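Local coordinates for ribosomal protein s2-related protein (Deinococcus radiodurans, PDB 2JH3) that binds a [4Fe-4S] cluster and may act as a chelatase that inserts metal into a tetrapyrrole such as sirohydrochlorin, at residues V210-H215 against G245-H250; A128-T133 against Q206-P211. All coordinates share one frame; numbering follows the deposited sequence.

Contact 1. Residues V210-H215 against G245-H250; sequences VPFLTH and GPVGEH
V247 and P211 are joined by a backbone hydrogen bond where the end of strand 207-211 meets the loop that follows strand 241-243. V247 N lies 3.0 Å from P211 O. One residue on, G248 N donates to L213 O, also at 3.0 Å. Between the two acceptors the chain turns at F212, the centre of an inverse gamma turn. A weak bond from L213 N to P211 O, 3.0 Å long, closes that turn. The two bonds across the contact therefore tie the turn to the first two residues of the 3-10 segment 247-249.

The V247 side chain fills the angle beside the bonds. Its CB lies 4.1 Å from V210 CG1 and also meets P211 O, and the two valines cross at about a right angle. CG1 stands between the backbone N and the carbonyl carbon (chi1 64°). There it packs 4.0 Å from F212 CD1, approaching the ring obliquely, and also meets F212 CA and P211 O.

P246 wedges in on the other flank. Its CB sits 3.2 Å from L213 O, and its CG rests against the backbone of H215. G248 lies close against T214, where a side chain would run into T214 CA and L213 O. E249 bends at chi2 and turns the face of its carboxylate to T214 O, which stands 3.1 Å from E249 CD.

Both segments lie in the second CbiX unit, at the C-terminal ends of neighbouring parallel strands. The join is mainly polar at its centre: P211 O takes two amides and L213 O takes G248 N, while proline and valine carbons shield them. The carboxylate of E249 and T214 O are both acceptors, so E249 gains no bond from T214 O. The weak, long ion pair of E249 OE2 with R21 of helix 18-35 probably offsets some of its charge.

Contact 2. Residues A128-T133 against Q206-P211; sequences AQARDT and QAVLVP
Helix 122-133 lies across strand 207-211, with local axes 8.4 Å apart at closest approach and 132° between their directions. This is helix-on-sheet packing of an alpha/beta chelatase-type domain. The strand belongs to a parallel five-stranded sheet, and the helix packs on one of its faces, over strand 207-211.

A130 brings the backbones closest, opposite V210. Its small CB settles between two valines, 4.1 Å from V210 CG2 and a little farther from V208 CG1. V210 CG2 also touches the helix backbone, 3.9 Å from A130 CA. On one flank Q129 uses only its aliphatic part: CG runs anti to the backbone N (chi1 180°) and lies 4.0 Å from V210 CG1. The chain then bends at chi2, taking the amide off the valine.

T133 closes the other end of the contact. Its methyl CG2 meets V208 CG2 at 3.6 Å, and V208 CG2 touches T133 CB as well. The hydroxyl is turned back onto the helix. A serine in place of T133 would keep the hydroxyl but lose the methyl, and would probably leave a gap beside V208. F170 packs on A130 from a nearby loop, and H242 of the adjacent strand reaches T133. T133 OG1 donates to Q129 O at 2.8 Å, tilted 34° from the carbonyl plane.

In the fold
Contacts 1 and 2 share strand 207-211. V210 serves both, meeting the loop in one and the helix in the other. Contact 2 is the buried one: it lies on the sheet face and joins helix to strand through methyl and methylene carbons. Contact 1 is only partly buried. It lies where the strand gives way to loop, and backbone amides and carbonyls do much of the work. The centres of contacts 1 and 2 are about 10 Å apart. H250 links segment 245-250 to helix 122-133: its NE2 lies 2.7 Å from D132 OD2, a probable hydrogen bond, and its ring packs on A128.

Contact 1. Residues V210-H215 against G245-H250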
loop_
_atom_site.group_PDB
_atom_site.type_symbol
_atom_site.label_atom_id
_atom_site.label_comp_id
_atom_site.label_asym_id
_atom_site.label_seq_id
_atom_site.Cartn_x
_atom_site.Cartn_y
_atom_site.Cartn_z
ATOM N N VAL A 210 -23.584 2.232 33.197
ATOM C CA VAL A 210 -22.553 3.144 32.670
ATOM C C VAL A 210 -21.189 2.423 32.557
ATOM O O VAL A 210 -20.523 2.115 33.547
ATOM C CB VAL A 210 -22.478 4.487 33.466
ATOM C CG1 VAL A 210 -21.277 5.421 32.974
ATOM C CG2 VAL A 210 -23.792 5.221 33.320
ATOM N N PRO A 211 -20.781 2.174 31.328
ATOM C CA PRO A 211 -19.449 1.740 31.019
ATOM C C PRO A 211 -18.365 2.757 31.371
ATOM O O PRO A 211 -18.376 3.912 30.843
ATOM C CB PRO A 211 -19.500 1.495 29.500
ATOM C CG PRO A 211 -20.978 1.348 29.193
ATOM C CD PRO A 211 -21.583 2.339 30.100
ATOM N N PHE A 212 -17.481 2.365 32.293
ATOM C CA PHE A 212 -16.311 3.222 32.707
ATOM C C PHE A 212 -15.176 3.002 31.699
ATOM O O PHE A 212 -14.167 2.432 32.020
ATOM C CB PHE A 212 -15.831 2.855 34.094
ATOM C CG PHE A 212 -14.854 3.832 34.679
ATOM C CD1 PHE A 212 -15.260 5.124 34.985
ATOM C CD2 PHE A 212 -13.560 3.434 35.047
ATOM C CE1 PHE A 212 -14.385 6.041 35.591
ATOM C CE2 PHE A 212 -12.706 4.350 35.638
ATOM C CZ PHE A 212 -13.139 5.657 35.915
ATOM N N LEU A 213 -15.432 3.421 30.468
ATOM C CA LEU A 213 -14.571 3.200 29.301
ATOM C C LEU A 213 -14.430 4.517 28.534
ATOM O O LEU A 213 -15.377 5.320 28.465
ATOM C CB LEU A 213 -15.283 2.197 28.348
ATOM C CG LEU A 213 -15.131 0.691 28.472
ATOM C CD1 LEU A 213 -14.368 0.221 29.640
ATOM C CD2 LEU A 213 -16.492 0.042 28.356
ATOM N N THR A 214 -13.270 4.730 27.898
ATOM C CA THR A 214 -13.158 5.874 26.994
ATOM C C THR A 214 -14.021 5.656 25.787
ATOM O O THR A 214 -14.610 6.602 25.259
ATOM C CB THR A 214 -11.710 6.113 26.498
ATOM O OG1 THR A 214 -11.189 4.895 25.975
ATOM C CG2 THR A 214 -10.824 6.610 27.620
ATOM N N HIS A 215 -14.076 4.413 25.329
ATOM C CA HIS A 215 -14.821 4.065 24.116
ATOM C C HIS A 215 -15.276 2.639 24.193
ATOM O O HIS A 215 -14.898 1.887 25.094
ATOM C CB HIS A 215 -13.943 4.214 22.855
ATOM C CG HIS A 215 -12.708 3.390 22.927
ATOM N ND1 HIS A 215 -11.698 3.659 23.838
ATOM C CD2 HIS A 215 -12.355 2.264 22.289
ATOM C CE1 HIS A 215 -10.753 2.746 23.716
ATOM N NE2 HIS A 215 -11.134 1.881 22.790
ATOM N N GLY A 245 -23.891 4.894 26.943
ATOM C CA GLY A 245 -22.623 4.843 26.256
ATOM C C GLY A 245 -21.531 5.082 27.273
ATOM O O GLY A 245 -21.814 5.437 28.406
ATOM N N PRO A 246 -20.281 4.897 26.846
ATOM C CA PRO A 246 -19.072 5.021 27.630
ATOM C C PRO A 246 -18.950 6.392 28.161
ATOM O O PRO A 246 -19.250 7.344 27.445
ATOM C CB PRO A 246 -17.969 4.750 26.620
ATOM C CG PRO A 246 -18.547 3.979 25.639
ATOM C CD PRO A 246 -19.964 4.483 25.477
ATOM N N VAL A 247 -18.525 6.504 29.408
ATOM C CA VAL A 247 -18.517 7.768 30.086
ATOM C C VAL A 247 -17.533 8.723 29.408
ATOM O O VAL A 247 -17.752 9.948 29.385
ATOM C CB VAL A 247 -18.167 7.629 31.576
ATOM C CG1 VAL A 247 -16.741 7.113 31.813
ATOM C CG2 VAL A 247 -18.325 8.950 32.275
ATOM N N GLY A 248 -16.496 8.135 28.809
ATOM C CA GLY A 248 -15.434 8.882 28.136
ATOM C C GLY A 248 -15.982 9.762 27.041
ATOM O O GLY A 248 -15.309 10.676 26.623
ATOM N N GLU A 249 -17.195 9.492 26.564
ATOM C CA GLU A 249 -17.737 10.259 25.474
ATOM C C GLU A 249 -18.669 11.391 25.974
ATOM O O GLU A 249 -19.190 12.171 25.182
ATOM C CB GLU A 249 -18.465 9.332 24.487
ATOM C CG GLU A 249 -17.812 7.914 24.220
ATOM C CD GLU A 249 -16.625 7.892 23.236
ATOM O OE1 GLU A 249 -15.812 8.846 23.276
ATOM O OE2 GLU A 249 -16.495 6.911 22.435
ATOM N N HIS A 250 -18.826 11.536 27.281
ATOM C CA HIS A 250 -19.705 12.530 27.831
ATOM C C HIS A 250 -19.035 13.948 27.936
ATOM O O HIS A 250 -17.919 14.074 28.375
ATOM C CB HIS A 250 -20.179 12.056 29.212
ATOM C CG HIS A 250 -21.408 12.761 29.702
ATOM N ND1 HIS A 250 -21.366 13.854 30.545
ATOM C CD2 HIS A 250 -22.723 12.526 29.461
ATOM C CE1 HIS A 250 -22.594 14.284 30.772
ATOM N NE2 HIS A 250 -23.438 13.499 30.121
#

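Contact 2. Residues A128-T133 against Q206-P211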
loop_
_atom_site.group_PDB
_atom_site.type_symbol
_atom_site.label_atom_id
_atom_site.label_comp_id
_atom_site.label_asym_id
_atom_site.label_seq_id
_atom_site.Cartn_x
_atom_site.Cartn_y
_atom_site.Cartn_z
ATOM N N ALA A 128 -23.685 12.018 35.635
ATOM C CA ALA A 128 -24.339 12.782 34.585
ATOM C C ALA A 128 -24.748 11.914 33.428
ATOM O O ALA A 128 -25.856 12.049 32.897
ATOM C CB ALA A 128 -23.459 13.871 34.120
ATOM N N GLN A 129 -23.847 11.036 33.003
ATOM C CA GLN A 129 -24.139 10.057 31.959
ATOM C C GLN A 129 -25.329 9.173 32.411
ATOM O O GLN A 129 -26.206 8.860 31.608
ATOM C CB GLN A 129 -22.874 9.245 31.682
ATOM C CG GLN A 129 -22.929 8.172 30.646
ATOM C CD GLN A 129 -23.486 8.629 29.328
ATOM O OE1 GLN A 129 -22.767 8.760 28.367
ATOM N NE2 GLN A 129 -24.795 8.839 29.269
ATOM N N ALA A 130 -25.347 8.775 33.674
ATOM C CA ALA A 130 -26.421 7.920 34.187
ATOM C C ALA A 130 -27.769 8.641 34.014
ATOM O O ALA A 130 -28.723 8.091 33.430
ATOM C CB ALA A 130 -26.175 7.584 35.641
ATOM N N ARG A 131 -27.814 9.899 34.464
ATOM C CA ARG A 131 -29.055 10.683 34.419
ATOM C C ARG A 131 -29.491 10.896 33.018
ATOM O O ARG A 131 -30.676 10.804 32.725
ATOM C CB ARG A 131 -28.881 12.011 35.129
ATOM C CG ARG A 131 -28.705 11.851 36.617
ATOM C CD ARG A 131 -28.695 13.187 37.340
ATOM N NE ARG A 131 -27.665 14.103 36.828
ATOM C CZ ARG A 131 -26.518 14.438 37.441
ATOM N NH1 ARG A 131 -26.183 13.970 38.644
ATOM N NH2 ARG A 131 -25.683 15.283 36.821
ATOM N N ASP A 132 -28.539 11.135 32.127
ATOM C CA ASP A 132 -28.871 11.383 30.725
ATOM C C ASP A 132 -29.417 10.139 30.054
ATOM O O ASP A 132 -30.124 10.216 29.053
ATOM C CB ASP A 132 -27.641 11.869 29.940
ATOM C CG ASP A 132 -27.141 13.258 30.391
ATOM O OD1 ASP A 132 -27.787 13.881 31.277
ATOM O OD2 ASP A 132 -26.082 13.701 29.837
ATOM N N THR A 133 -29.053 8.980 30.586
ATOM C CA THR A 133 -29.415 7.700 29.990
ATOM C C THR A 133 -30.870 7.272 30.365
ATOM O O THR A 133 -31.535 6.602 29.572
ATOM C CB THR A 133 -28.334 6.621 30.355
ATOM O OG1 THR A 133 -27.073 6.983 29.743
ATOM C CG2 THR A 133 -28.736 5.252 29.907
ATOM N N GLN A 206 -35.388 -0.838 38.924
ATOM C CA GLN A 206 -34.710 -0.477 37.656
ATOM C C GLN A 206 -33.206 -0.340 37.855
ATOM O O GLN A 206 -32.713 -0.253 39.001
ATOM C CB GLN A 206 -35.210 0.822 37.094
ATOM C CG GLN A 206 -36.573 0.750 36.530
ATOM C CD GLN A 206 -36.778 1.848 35.520
ATOM O OE1 GLN A 206 -36.593 3.026 35.832
ATOM N NE2 GLN A 206 -37.120 1.466 34.286
ATOM N N ALA A 207 -32.506 -0.364 36.716
ATOM C CA ALA A 207 -31.042 -0.255 36.693
ATOM C C ALA A 207 -30.580 0.556 35.491
ATOM O O ALA A 207 -31.236 0.565 34.450
ATOM C CB ALA A 207 -30.420 -1.656 36.667
ATOM N N VAL A 208 -29.429 1.230 35.651
ATOM C CA VAL A 208 -28.745 1.952 34.545
ATOM C C VAL A 208 -27.227 1.534 34.477
ATOM O O VAL A 208 -26.511 1.515 35.487
ATOM C CB VAL A 208 -28.923 3.499 34.625
ATOM C CG1 VAL A 208 -28.381 4.040 35.939
ATOM C CG2 VAL A 208 -28.325 4.196 33.357
ATOM N N LEU A 209 -26.801 1.135 33.289
ATOM C CA LEU A 209 -25.442 0.704 33.123
ATOM C C LEU A 209 -24.622 1.844 32.485
ATOM O O LEU A 209 -24.950 2.344 31.409
ATOM C CB LEU A 209 -25.384 -0.546 32.267
ATOM C CG LEU A 209 -24.002 -1.089 31.966
ATOM C CD1 LEU A 209 -23.390 -1.725 33.188
ATOM C CD2 LEU A 209 -24.107 -2.094 30.893
ATOM N N VAL A 210 -23.584 2.232 33.197
ATOM C CA VAL A 210 -22.553 3.144 32.670
ATOM C C VAL A 210 -21.189 2.423 32.557
ATOM O O VAL A 210 -20.523 2.115 33.547
ATOM C CB VAL A 210 -22.478 4.487 33.466
ATOM C CG1 VAL A 210 -21.277 5.421 32.974
ATOM C CG2 VAL A 210 -23.792 5.221 33.320
ATOM N N PRO A 211 -20.781 2.174 31.328
ATOM C CA PRO A 211 -19.449 1.740 31.019
ATOM C C PRO A 211 -18.365 2.757 31.371
ATOM O O PRO A 211 -18.376 3.912 30.843
ATOM C CB PRO A 211 -19.500 1.495 29.500
ATOM C CG PRO A 211 -20.978 1.348 29.193
ATOM C CD PRO A 211 -21.583 2.339 30.100
#